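Local coordinates for protein ComZ (Thermus thermophilus, PDB 6QVI) that is a competence-associated pilin that probably acts as a DNA receptor at the pilus tip during natural transformation, at residues T109-G114 and R122-F127; T126-N131 and Q519-E524. All blocks are in the same frame, centred on the assembly; numbering follows the deposited sequence.

Interaction 1. Residues T109-G114 and R122-F127; sequences TLVSEG and RVQATF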
loop_
_atom_site.group_PDB
_atom_site.type_symbol
_atom_site.label_atom_id
_atom_site.label_comp_id
_atom_site.label_asym_id
_atom_site.label_seq_id
_atom_site.Cartn_x
_atom_site.Cartn_y
_atom_site.Cartn_z
ATOM N N THR A 109 24.244 12.185 9.531
ATOM C CA THR A 109 25.203 12.383 10.629
ATOM C C THR A 109 24.552 13.264 11.682
ATOM O O THR A 109 24.092 14.377 11.382
ATOM C CB THR A 109 26.534 13.003 10.137
ATOM O OG1 THR A 109 27.157 12.149 9.135
ATOM C CG2 THR A 109 27.539 13.259 11.314
ATOM N N LEU A 110 24.475 12.743 12.903
ATOM C CA LEU A 110 23.999 13.495 14.069
ATOM C C LEU A 110 25.217 13.977 14.873
ATOM O O LEU A 110 26.097 13.174 15.202
ATOM C CB LEU A 110 23.106 12.619 14.940
ATOM C CG LEU A 110 22.379 13.264 16.111
ATOM C CD1 LEU A 110 21.600 14.576 15.788
ATOM C CD2 LEU A 110 21.534 12.245 16.835
ATOM N N VAL A 111 25.309 15.287 15.121
ATOM C CA VAL A 111 26.463 15.877 15.814
ATOM C C VAL A 111 25.990 16.700 17.008
ATOM O O VAL A 111 25.136 17.586 16.863
ATOM C CB VAL A 111 27.317 16.749 14.865
ATOM C CG1 VAL A 111 28.170 17.704 15.621
ATOM C CG2 VAL A 111 28.213 15.909 14.053
ATOM N N SER A 112 26.587 16.443 18.148
ATOM C CA SER A 112 26.281 17.148 19.354
ATOM C C SER A 112 27.534 17.720 19.985
ATOM O O SER A 112 28.293 17.005 20.547
ATOM C CB SER A 112 25.606 16.178 20.298
ATOM O OG SER A 112 26.003 16.345 21.624
ATOM N N GLU A 113 27.735 19.021 19.881
ATOM C CA GLU A 113 28.868 19.707 20.472
ATOM C C GLU A 113 28.527 20.076 21.882
ATOM O O GLU A 113 27.668 20.851 22.080
ATOM C CB GLU A 113 29.112 21.008 19.745
ATOM C CG GLU A 113 29.675 20.875 18.352
ATOM C CD GLU A 113 29.734 22.190 17.605
ATOM O OE1 GLU A 113 29.333 22.244 16.433
ATOM O OE2 GLU A 113 30.188 23.183 18.183
ATOM N N GLY A 114 29.221 19.558 22.868
ATOM C CA GLY A 114 28.908 19.891 24.241
ATOM C C GLY A 114 29.964 20.681 24.977
ATOM O O GLY A 114 31.103 20.668 24.611
ATOM N N ARG A 122 32.926 16.997 21.525
ATOM C CA ARG A 122 32.089 16.802 20.352
ATOM C C ARG A 122 31.891 15.304 20.159
ATOM O O ARG A 122 32.878 14.540 20.122
ATOM C CB ARG A 122 32.784 17.425 19.140
ATOM C CG ARG A 122 32.009 17.613 17.882
ATOM C CD ARG A 122 32.928 18.325 16.915
ATOM N NE ARG A 122 32.727 17.864 15.555
ATOM C CZ ARG A 122 31.962 18.497 14.678
ATOM N NH1 ARG A 122 31.339 19.624 15.028
ATOM N NH2 ARG A 122 31.829 18.002 13.454
ATOM N N VAL A 123 30.637 14.873 20.023
ATOM C CA VAL A 123 30.395 13.465 19.720
ATOM C C VAL A 123 29.448 13.354 18.532
ATOM O O VAL A 123 28.537 14.170 18.338
ATOM C CB VAL A 123 29.831 12.695 20.939
ATOM C CG1 VAL A 123 30.669 12.984 22.148
ATOM C CG2 VAL A 123 28.385 12.988 21.191
ATOM N N GLN A 124 29.620 12.303 17.756
ATOM C CA GLN A 124 28.840 12.276 16.533
ATOM C C GLN A 124 28.603 10.842 16.105
ATOM O O GLN A 124 29.385 9.949 16.453
ATOM C CB GLN A 124 29.547 13.085 15.444
ATOM C CG GLN A 124 30.617 12.416 14.673
ATOM C CD GLN A 124 31.066 13.288 13.496
ATOM O OE1 GLN A 124 31.058 14.519 13.591
ATOM N NE2 GLN A 124 31.405 12.657 12.369
ATOM N N ALA A 125 27.480 10.627 15.401
ATOM C CA ALA A 125 27.132 9.312 14.861
ATOM C C ALA A 125 26.569 9.419 13.454
ATOM O O ALA A 125 25.774 10.322 13.140
ATOM C CB ALA A 125 26.119 8.587 15.749
ATOM N N THR A 126 26.963 8.460 12.625
ATOM C CA THR A 126 26.438 8.352 11.280
ATOM C C THR A 126 25.480 7.170 11.201
ATOM O O THR A 126 25.853 6.031 11.524
ATOM C CB THR A 126 27.545 8.126 10.265
ATOM O OG1 THR A 126 28.382 9.280 10.223
ATOM C CG2 THR A 126 26.921 7.891 8.884
ATOM N N PHE A 127 24.286 7.431 10.675
ATOM C CA PHE A 127 23.272 6.413 10.487
ATOM C C PHE A 127 22.971 6.219 9.015
ATOM O O PHE A 127 23.104 7.135 8.206
ATOM C CB PHE A 127 21.981 6.763 11.194
ATOM C CG PHE A 127 22.159 7.218 12.561
ATOM C CD1 PHE A 127 22.502 8.529 12.822
ATOM C CD2 PHE A 127 21.980 6.335 13.611
ATOM C CE1 PHE A 127 22.664 8.964 14.119
ATOM C CE2 PHE A 127 22.160 6.766 14.907
ATOM C CZ PHE A 127 22.492 8.086 15.158
#
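The guanidinium of R122 has V111 beneath one face, CG1 of the valine lying 3.8 Å from NH1 and offset toward the rim, while the carboxylate of E113 comes up at its edge. There OE1 of E113 forms a salt bridge 3.6 Å from NH1 of R122, the two planar groups turned 45° apart. R122 has CG anti to its backbone nitrogen (chi1 -167°) and a bend at chi3 that brings the head back over the neighbouring strand. The F127 ring receives L110 at its edge, with CE1 of F127 3.8 Å from CB of L110, and on the same face of the sheet L110, V123 and F127 all touch helix 12-40.

These strands form a beta hairpin. L110 N bonds A125 O at 2.8 Å, A125 N returns to L110 O at 2.9 Å, and S112 and V123 make a second such pair. On the face away from the helix, CG2 of V111 lies 3.4 Å from CB of Q124, while OG1 of T109 and OG1 of T126 share a weak hydrogen bond of 3.3 Å. A valine in place of T109 would probably leave the T126 hydroxyl without this partner. The chemistry thus divides by face: the helix-covered side is mainly apolar (L110, V123, A125, F127), its one hydroxyl, S112 OG, satisfied by A21 O of the helix, whereas the other carries the partly exposed T109, E113, R122, Q124 and T126, with V111 buried beneath the R122 guanidinium and beside Q124.

Interaction 2. Residues T126-N131 and Q519-E524; sequences TFRISN and QVLSYE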
loop_
_atom_site.group_PDB
_atom_site.type_symbol
_atom_site.label_atom_id
_atom_site.label_comp_id
_atom_site.label_asym_id
_atom_site.label_seq_id
_atom_site.Cartn_x
_atom_site.Cartn_y
_atom_site.Cartn_z
ATOM N N THR A 126 26.963 8.460 12.625
ATOM C CA THR A 126 26.438 8.352 11.280
ATOM C C THR A 126 25.480 7.170 11.201
ATOM O O THR A 126 25.853 6.031 11.524
ATOM C CB THR A 126 27.545 8.126 10.265
ATOM O OG1 THR A 126 28.382 9.280 10.223
ATOM C CG2 THR A 126 26.921 7.891 8.884
ATOM N N PHE A 127 24.286 7.431 10.675
ATOM C CA PHE A 127 23.272 6.413 10.487
ATOM C C PHE A 127 22.971 6.219 9.015
ATOM O O PHE A 127 23.104 7.135 8.206
ATOM C CB PHE A 127 21.981 6.763 11.194
ATOM C CG PHE A 127 22.159 7.218 12.561
ATOM C CD1 PHE A 127 22.502 8.529 12.822
ATOM C CD2 PHE A 127 21.980 6.335 13.611
ATOM C CE1 PHE A 127 22.664 8.964 14.119
ATOM C CE2 PHE A 127 22.160 6.766 14.907
ATOM C CZ PHE A 127 22.492 8.086 15.158
ATOM N N ARG A 128 22.358 5.097 8.722
ATOM C CA ARG A 128 21.845 4.828 7.407
ATOM C C ARG A 128 20.408 4.561 7.757
ATOM O O ARG A 128 20.124 3.702 8.531
ATOM C CB ARG A 128 22.485 3.615 6.808
ATOM C CG ARG A 128 21.504 2.741 6.077
ATOM C CD ARG A 128 21.993 2.403 4.694
ATOM N NE ARG A 128 23.363 1.943 4.702
ATOM C CZ ARG A 128 24.237 2.266 3.767
ATOM N NH1 ARG A 128 23.860 3.045 2.765
ATOM N NH2 ARG A 128 25.478 1.813 3.838
ATOM N N ILE A 129 19.504 5.335 7.203
ATOM C CA ILE A 129 18.088 5.245 7.519
ATOM C C ILE A 129 17.292 5.158 6.233
ATOM O O ILE A 129 17.390 6.043 5.373
ATOM C CB ILE A 129 17.581 6.437 8.342
ATOM C CG1 ILE A 129 18.488 6.667 9.558
ATOM C CG2 ILE A 129 16.113 6.231 8.739
ATOM C CD1 ILE A 129 18.016 7.843 10.359
ATOM N N SER A 130 16.466 4.109 6.114
ATOM C CA SER A 130 15.558 3.982 4.983
ATOM C C SER A 130 14.219 3.468 5.487
ATOM O O SER A 130 14.175 2.626 6.392
ATOM C CB SER A 130 16.179 3.082 3.908
ATOM O OG SER A 130 16.290 1.741 4.349
ATOM N N ASN A 131 13.133 4.031 4.961
ATOM C CA ASN A 131 11.791 3.615 5.364
ATOM C C ASN A 131 11.190 2.553 4.433
ATOM O O ASN A 131 11.646 2.323 3.309
ATOM C CB ASN A 131 10.873 4.842 5.431
ATOM C CG ASN A 131 11.122 5.690 6.683
ATOM O OD1 ASN A 131 10.687 5.331 7.784
ATOM N ND2 ASN A 131 11.855 6.810 6.522
ATOM N N GLN A 519 20.394 1.939 10.943
ATOM C CA GLN A 519 21.629 1.282 11.324
ATOM C C GLN A 519 22.752 2.290 11.587
ATOM O O GLN A 519 22.943 3.234 10.816
ATOM C CB GLN A 519 22.029 0.245 10.269
ATOM C CG GLN A 519 23.500 -0.057 10.308
ATOM C CD GLN A 519 23.795 -1.479 9.921
ATOM O OE1 GLN A 519 23.545 -2.399 10.719
ATOM N NE2 GLN A 519 24.406 -1.674 8.766
ATOM N N VAL A 520 23.534 2.044 12.645
ATOM C CA VAL A 520 24.647 2.921 13.010
ATOM C C VAL A 520 25.876 2.500 12.223
ATOM O O VAL A 520 26.361 1.376 12.385
ATOM C CB VAL A 520 24.969 2.860 14.516
ATOM C CG1 VAL A 520 26.272 3.602 14.767
ATOM C CG2 VAL A 520 23.877 3.483 15.350
ATOM N N LEU A 521 26.420 3.420 11.421
ATOM C CA LEU A 521 27.604 3.112 10.627
ATOM C C LEU A 521 28.890 3.493 11.340
ATOM O O LEU A 521 29.939 2.903 11.071
ATOM C CB LEU A 521 27.573 3.823 9.269
ATOM C CG LEU A 521 26.441 3.504 8.270
ATOM C CD1 LEU A 521 26.706 4.175 6.948
ATOM C CD2 LEU A 521 26.225 2.012 8.082
ATOM N N SER A 522 28.826 4.454 12.253
ATOM C CA SER A 522 30.014 4.883 12.963
ATOM C C SER A 522 29.631 5.704 14.173
ATOM O O SER A 522 28.572 6.335 14.222
ATOM C CB SER A 522 30.938 5.681 12.056
ATOM O OG SER A 522 30.366 6.939 11.815
ATOM N N TYR A 523 30.535 5.734 15.139
ATOM C CA TYR A 523 30.309 6.581 16.297
ATOM C C TYR A 523 31.638 7.118 16.793
ATOM O O TYR A 523 32.639 6.394 16.819
ATOM C CB TYR A 523 29.581 5.788 17.350
ATOM C CG TYR A 523 29.716 6.309 18.725
ATOM C CD1 TYR A 523 28.729 7.114 19.281
ATOM C CD2 TYR A 523 30.798 5.956 19.507
ATOM C CE1 TYR A 523 28.838 7.551 20.584
ATOM C CE2 TYR A 523 30.912 6.393 20.793
ATOM C CZ TYR A 523 29.952 7.190 21.326
ATOM O OH TYR A 523 30.145 7.616 22.619
ATOM N N GLU A 524 31.639 8.392 17.173
ATOM C CA GLU A 524 32.888 9.046 17.505
ATOM C C GLU A 524 32.710 10.113 18.588
ATOM O O GLU A 524 31.711 10.840 18.602
ATOM C CB GLU A 524 33.450 9.627 16.213
ATOM C CG GLU A 524 34.322 10.835 16.319
ATOM C CD GLU A 524 34.830 11.292 14.951
ATOM O OE1 GLU A 524 34.172 10.980 13.916
ATOM O OE2 GLU A 524 35.896 11.956 14.918
#
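L521 and S522 both stand opposite T126, which makes this a classic beta bulge in the antiparallel pairing of strands 120-130 and 517-529, part of the pseudopilin-like domain. The extra residue gives T126 O two donors, L521 N at 2.7 Å and, weakly, S522 N at 3.4 Å, while T126 N is held by S522 O. L521 takes the helix-like backbone angles (phi -93°, psi -25°) expected at the first position of such a bulge, and this turns its side chain toward strand 120-130.

From its base outward, L521 runs over the threonine and on to the arginine. CB lies 3.6 Å from T126 O and also touches the T126 methyl, CG2. CG, set anti to the carbonyl carbon (chi1 -62°), stays at the edge of contact with the same carbonyl oxygen. CD1 then passes CG2 of T126 and ends over one face of the R128 guanidinium, 4.1 Å from NH2. A branched aliphatic chain suits this place because it can cover the methyl and the flat face of the arginine together. R128 reaches the leucine through bends at chi2 and chi3, and a long, weak ion pair joins it to D104.

Beside the leucine, OG of S522 lies 3.4 Å from CB of T126, a small side chain fitting close to a beta-branched one. On the reverse face of the sheet V520 lies alongside F127, with CG2 3.7 Å from CE2 of the ring; F518 meets the same ring. Past the bulge regular pairing resumes: R128 N bonds Q519 O, and Q519 N points almost straight at R128 O, 3.0 Å away.

Strand 120-130 is the shared element: interaction 1 uses one of its edges and interaction 2 the other, making it an inner strand of the antiparallel sheet that lies against helix 12-40. The two centres are about 11 Å apart, and both contacts include T126 and F127. They also meet directly, since Q124 N lies 2.7 Å from E524 O, a probable hydrogen bond, and A125 CB packs 3.7 Å from S522 O. Interaction 1 is local to a hairpin, whereas interaction 2 spans 387 intervening residues. Those include the beta-solenoid strands, so the pairing with 517-529 closes the pseudopilin-like sheet after that long excursion.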